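Local coordinates for 3-hydroxyisobutyryl-CoA hydrolase (Mycobacterium thermoresistibile, PDB 4HDT), which probably hydrolyses 3-hydroxyisobutyryl-CoA to 3-hydroxyisobutyrate and free coenzyme A, as a zinc-binding member of the crotonase-like family, at residues P107-V121 with G127-P141. Numbering follows the deposited sequence. Where two conformers were deposited one is given.
Sequences PYVSIMDGIVMGGGV and GNVRVVTDTTKMAMP
D113 OD1 is gripped by T133 OG1, which donates to its anti lone pair over 2.8 Å, and by the zinc ligand H192; T135 OG1 also lies 2.8 Å from this OD1. With CG swung anti to the backbone N (chi1 177°), the carboxylate reaches the turn T133–T136. T133 OG1 in turn accepts from T135 N in an ST turn, so the short threonine side chain, its hydroxyl close to the backbone, both shapes the bend and ties it to D113. T136 OG1 works similarly: it takes the N-H of T133 and donates to M112 O over 2.7 Å, in the carbonyl plane. G114 turns the chain from one strand into the next with a positive phi (59°), easy for a residue without CB.

Parallel pairing runs on both sides of this corner. In 108–112 against 129–132, V109, I111 and V131 supply compact branched side chains to one face. On the other, M112, bent at its last torsion, lays CE alongside R130 CB at 3.6 Å, while SD meets M138 CE at 3.7 Å; flexible thioethers suit this junction between sheets. At the far end asparagine offers a side-chain acceptor where the strand starts: N128 OD1 accepts the N-H of Y108 almost straight (168°). Beyond 115–117 and 137–139, V121 packs its branches on M140 SD.

As in crotonase-like folds, 108–112 continues the main sheet between 56–61 and 129–132, helices 195–205 and 207–214 cover the V109–V131 face, and strand 115–117 of the small second sheet leads through G118 into helix 119–124.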
loop_
_atom_site.group_PDB
_atom_site.type_symbol
_atom_site.label_atom_id
_atom_site.label_comp_id
_atom_site.label_asym_id
_atom_site.label_seq_id
_atom_site.Cartn_x
_atom_site.Cartn_y
_atom_site.Cartn_z
ATOM N N PRO A 107 -1.140 15.101 14.560
ATOM C CA PRO A 107 -2.055 13.965 14.288
ATOM C C PRO A 107 -2.456 13.955 12.803
ATOM O O PRO A 107 -2.813 14.995 12.252
ATOM C CB PRO A 107 -3.265 14.293 15.157
ATOM C CG PRO A 107 -2.677 15.041 16.314
ATOM C CD PRO A 107 -1.644 15.931 15.661
ATOM N N TYR A 108 -2.411 12.771 12.208
ATOM C CA TYR A 108 -2.779 12.552 10.810
ATOM C C TYR A 108 -3.727 11.351 10.879
ATOM O O TYR A 108 -3.315 10.205 11.143
ATOM C CB TYR A 108 -1.545 12.270 9.942
ATOM C CG TYR A 108 -1.781 12.016 8.459
ATOM C CD1 TYR A 108 -2.249 10.799 8.006
ATOM C CD2 TYR A 108 -1.462 12.980 7.497
ATOM C CE1 TYR A 108 -2.430 10.543 6.649
ATOM C CE2 TYR A 108 -1.653 12.744 6.164
ATOM C CZ TYR A 108 -2.105 11.518 5.724
ATOM O OH TYR A 108 -2.283 11.256 4.374
ATOM N N VAL A 109 -4.989 11.659 10.623
ATOM C CA VAL A 109 -6.074 10.704 10.731
ATOM C C VAL A 109 -6.430 10.232 9.328
ATOM O O VAL A 109 -6.691 11.041 8.439
ATOM C CB VAL A 109 -7.320 11.367 11.371
ATOM C CG1 VAL A 109 -8.463 10.391 11.471
ATOM C CG2 VAL A 109 -6.986 12.017 12.720
ATOM N N SER A 110 -6.390 8.932 9.088
ATOM C CA SER A 110 -6.745 8.445 7.741
ATOM C C SER A 110 -7.964 7.572 7.846
ATOM O O SER A 110 -8.097 6.757 8.780
ATOM C CB SER A 110 -5.632 7.699 7.100
ATOM O OG SER A 110 -5.225 6.620 7.919
ATOM N N ILE A 111 -8.910 7.811 6.942
ATOM C CA ILE A 111 -10.156 7.035 6.896
ATOM C C ILE A 111 -10.080 6.007 5.782
ATOM O O ILE A 111 -10.486 6.237 4.645
ATOM C CB ILE A 111 -11.417 7.919 6.729
ATOM C CG1 ILE A 111 -11.430 9.092 7.719
ATOM C CG2 ILE A 111 -12.685 7.064 6.812
ATOM C CD1 ILE A 111 -11.450 8.689 9.155
ATOM N N MET A 112 -9.527 4.850 6.146
ATOM C CA MET A 112 -9.261 3.776 5.188
ATOM C C MET A 112 -10.498 2.865 5.138
ATOM O O MET A 112 -10.479 1.683 5.471
ATOM C CB MET A 112 -7.972 3.047 5.625
ATOM C CG MET A 112 -6.712 3.886 5.379
ATOM S SD MET A 112 -5.174 2.995 5.651
ATOM C CE MET A 112 -5.240 2.938 7.424
ATOM N N ASP A 113 -11.556 3.459 4.624
ATOM C CA ASP A 113 -12.864 2.845 4.435
ATOM C C ASP A 113 -12.920 2.206 3.060
ATOM O O ASP A 113 -12.241 2.613 2.126
ATOM C CB ASP A 113 -13.878 3.967 4.542
ATOM C CG ASP A 113 -15.282 3.522 4.301
ATOM O OD1 ASP A 113 -15.746 2.540 4.849
ATOM O OD2 ASP A 113 -15.950 4.231 3.529
ATOM N N GLY A 114 -13.670 1.130 2.939
ATOM C CA GLY A 114 -13.864 0.504 1.640
ATOM C C GLY A 114 -12.585 0.031 0.962
ATOM O O GLY A 114 -11.637 -0.429 1.609
ATOM N N ILE A 115 -12.531 0.175 -0.342
ATOM C CA ILE A 115 -11.359 -0.263 -1.111
ATOM C C ILE A 115 -10.151 0.645 -0.798
ATOM O O ILE A 115 -10.215 1.848 -0.985
ATOM C CB ILE A 115 -11.678 -0.227 -2.624
ATOM C CG1 ILE A 115 -12.747 -1.272 -2.966
ATOM C CG2 ILE A 115 -10.429 -0.469 -3.453
ATOM C CD1 ILE A 115 -13.339 -1.121 -4.355
ATOM N N VAL A 116 -9.055 0.053 -0.347
ATOM C CA VAL A 116 -7.833 0.779 -0.027
ATOM C C VAL A 116 -6.664 -0.104 -0.498
ATOM O O VAL A 116 -6.311 -1.118 0.127
ATOM C CB VAL A 116 -7.705 1.018 1.497
ATOM C CG1 VAL A 116 -6.459 1.847 1.769
ATOM C CG2 VAL A 116 -8.922 1.718 2.118
ATOM N N MET A 117 -6.065 0.207 -1.634
ATOM C CA MET A 117 -5.075 -0.702 -2.235
ATOM C C MET A 117 -3.893 0.092 -2.812
ATOM O O MET A 117 -4.076 1.189 -3.293
ATOM C CB MET A 117 -5.707 -1.612 -3.312
ATOM C CG MET A 117 -6.682 -2.693 -2.811
ATOM S SD MET A 117 -7.061 -3.875 -4.123
ATOM C CE MET A 117 -7.962 -2.789 -5.195
ATOM N N GLY A 118 -2.695 -0.504 -2.715
ATOM C CA GLY A 118 -1.479 0.036 -3.326
ATOM C C GLY A 118 -1.233 1.450 -2.868
ATOM O O GLY A 118 -1.090 1.726 -1.683
ATOM N N GLY A 119 -1.218 2.392 -3.793
ATOM C CA GLY A 119 -1.033 3.787 -3.371
ATOM C C GLY A 119 -1.969 4.327 -2.323
ATOM O O GLY A 119 -1.627 5.225 -1.586
ATOM N N GLY A 120 -3.181 3.748 -2.195
ATOM C CA GLY A 120 -4.094 4.121 -1.115
ATOM C C GLY A 120 -3.581 3.712 0.265
ATOM O O GLY A 120 -3.715 4.438 1.228
ATOM N N VAL A 121 -2.958 2.538 0.333
ATOM C CA VAL A 121 -2.191 2.151 1.526
ATOM C C VAL A 121 -1.078 3.151 1.786
ATOM O O VAL A 121 -0.851 3.579 2.927
ATOM C CB VAL A 121 -1.618 0.705 1.412
ATOM C CG1 VAL A 121 -0.728 0.392 2.628
ATOM C CG2 VAL A 121 -2.761 -0.299 1.320
ATOM N N GLY A 127 -0.090 6.943 8.482
ATOM C CA GLY A 127 -0.625 7.902 9.442
ATOM C C GLY A 127 -0.523 7.438 10.870
ATOM O O GLY A 127 -0.105 6.326 11.128
ATOM N N ASN A 128 -0.894 8.301 11.802
ATOM C CA ASN A 128 -0.773 7.974 13.203
ATOM C C ASN A 128 -2.076 7.754 13.901
ATOM O O ASN A 128 -2.098 7.287 15.050
ATOM C CB ASN A 128 0.087 9.025 13.928
ATOM C CG ASN A 128 -0.357 10.432 13.614
ATOM O OD1 ASN A 128 -1.449 10.793 13.987
ATOM N ND2 ASN A 128 0.546 11.291 13.023
ATOM N N VAL A 129 -3.169 8.062 13.196
ATOM C CA VAL A 129 -4.511 7.685 13.645
ATOM C C VAL A 129 -5.247 7.037 12.465
ATOM O O VAL A 129 -5.999 7.693 11.706
ATOM C CB VAL A 129 -5.333 8.845 14.205
ATOM C CG1 VAL A 129 -6.609 8.338 14.857
ATOM C CG2 VAL A 129 -4.533 9.615 15.239
ATOM N N ARG A 130 -5.043 5.723 12.334
ATOM C CA ARG A 130 -5.446 4.994 11.128
ATOM C C ARG A 130 -6.725 4.233 11.402
ATOM O O ARG A 130 -6.747 3.352 12.258
ATOM C CB ARG A 130 -4.343 4.028 10.732
ATOM C CG ARG A 130 -3.004 4.735 10.402
ATOM C CD ARG A 130 -1.842 3.796 10.239
ATOM N NE ARG A 130 -1.596 3.032 11.469
ATOM C CZ ARG A 130 -0.814 1.960 11.513
ATOM N NH1 ARG A 130 -0.147 1.576 10.437
ATOM N NH2 ARG A 130 -0.687 1.258 12.637
ATOM N N VAL A 131 -7.766 4.632 10.701
ATOM C CA VAL A 131 -9.132 4.102 10.958
ATOM C C VAL A 131 -9.565 3.206 9.797
ATOM O O VAL A 131 -9.428 3.580 8.605
ATOM C CB VAL A 131 -10.141 5.249 11.112
ATOM C CG1 VAL A 131 -11.549 4.716 11.328
ATOM C CG2 VAL A 131 -9.719 6.206 12.251
ATOM N N VAL A 132 -10.017 2.010 10.135
ATOM C CA VAL A 132 -10.644 1.108 9.160
ATOM C C VAL A 132 -12.060 0.820 9.588
ATOM O O VAL A 132 -12.475 1.173 10.695
ATOM C CB VAL A 132 -9.851 -0.211 8.975
ATOM C CG1 VAL A 132 -8.544 0.024 8.217
ATOM C CG2 VAL A 132 -9.562 -0.850 10.324
ATOM N N THR A 133 -12.853 0.227 8.685
ATOM C CA THR A 133 -14.272 0.047 8.933
ATOM C C THR A 133 -14.686 -1.384 8.592
ATOM O O THR A 133 -13.843 -2.204 8.195
ATOM C CB THR A 133 -15.130 0.976 8.038
ATOM O OG1 THR A 133 -15.085 0.487 6.665
ATOM C CG2 THR A 133 -14.650 2.414 8.083
ATOM N N ASP A 134 -15.983 -1.658 8.684
ATOM C CA ASP A 134 -16.491 -2.958 8.332
ATOM C C ASP A 134 -16.568 -3.216 6.815
ATOM O O ASP A 134 -16.952 -4.333 6.411
ATOM C CB ASP A 134 -17.834 -3.233 8.994
ATOM C CG ASP A 134 -18.854 -2.149 8.773
ATOM O OD1 ASP A 134 -18.490 -1.087 8.234
ATOM O OD2 ASP A 134 -20.039 -2.359 9.149
ATOM N N THR A 135 -16.283 -2.201 6.001
ATOM C CA THR A 135 -16.262 -2.385 4.535
ATOM C C THR A 135 -14.854 -2.377 3.995
ATOM O O THR A 135 -14.651 -2.547 2.780
ATOM C CB THR A 135 -17.068 -1.285 3.804
ATOM O OG1 THR A 135 -16.386 -0.019 3.986
ATOM C CG2 THR A 135 -18.505 -1.233 4.352
ATOM N N THR A 136 -13.854 -2.098 4.855
ATOM C CA THR A 136 -12.474 -2.075 4.382
ATOM C C THR A 136 -12.064 -3.353 3.632
ATOM O O THR A 136 -12.275 -4.483 4.134
ATOM C CB THR A 136 -11.520 -1.801 5.564
ATOM O OG1 THR A 136 -11.868 -0.525 6.151
ATOM C CG2 THR A 136 -10.037 -1.852 5.135
ATOM N N LYS A 137 -11.534 -3.158 2.420
ATOM C CA LYS A 137 -10.928 -4.216 1.599
ATOM C C LYS A 137 -9.568 -3.687 1.213
ATOM O O LYS A 137 -9.440 -2.879 0.277
ATOM C CB LYS A 137 -11.814 -4.577 0.394
ATOM C CG LYS A 137 -13.141 -5.171 0.885
ATOM C CD LYS A 137 -14.028 -5.685 -0.216
ATOM C CE LYS A 137 -15.329 -6.261 0.344
ATOM N NZ LYS A 137 -16.299 -5.198 0.824
ATOM N N MET A 138 -8.548 -4.119 1.970
ATOM C CA MET A 138 -7.193 -3.573 1.844
ATOM C C MET A 138 -6.300 -4.585 1.180
ATOM O O MET A 138 -6.409 -5.774 1.432
ATOM C CB MET A 138 -6.647 -3.174 3.226
ATOM C CG MET A 138 -5.327 -2.392 3.190
ATOM S SD MET A 138 -4.775 -1.779 4.803
ATOM C CE MET A 138 -6.029 -0.623 5.255
ATOM N N ALA A 139 -5.408 -4.129 0.322
ATOM C CA ALA A 139 -4.510 -5.049 -0.355
ATOM C C ALA A 139 -3.288 -4.358 -0.890
ATOM O O ALA A 139 -3.292 -3.129 -1.090
ATOM C CB ALA A 139 -5.214 -5.767 -1.505
ATOM N N MET A 140 -2.225 -5.154 -1.066
ATOM C CA MET A 140 -1.053 -4.789 -1.866
ATOM C C MET A 140 -0.972 -5.782 -3.027
ATOM O O MET A 140 -0.314 -6.815 -2.949
ATOM C CB MET A 140 0.222 -4.786 -0.995
ATOM C CG MET A 140 0.163 -3.786 0.162
ATOM S SD MET A 140 0.057 -2.063 -0.351
ATOM C CE MET A 140 1.649 -1.819 -1.177
ATOM N N PRO A 141 -1.697 -5.486 -4.114
ATOM C CA PRO A 141 -1.913 -6.449 -5.207
ATOM C C PRO A 141 -0.929 -6.370 -6.387
ATOM O O PRO A 141 -1.177 -6.960 -7.468
ATOM C CB PRO A 141 -3.293 -6.025 -5.671
ATOM C CG PRO A 141 -3.202 -4.556 -5.611
ATOM C CD PRO A 141 -2.456 -4.247 -4.349
#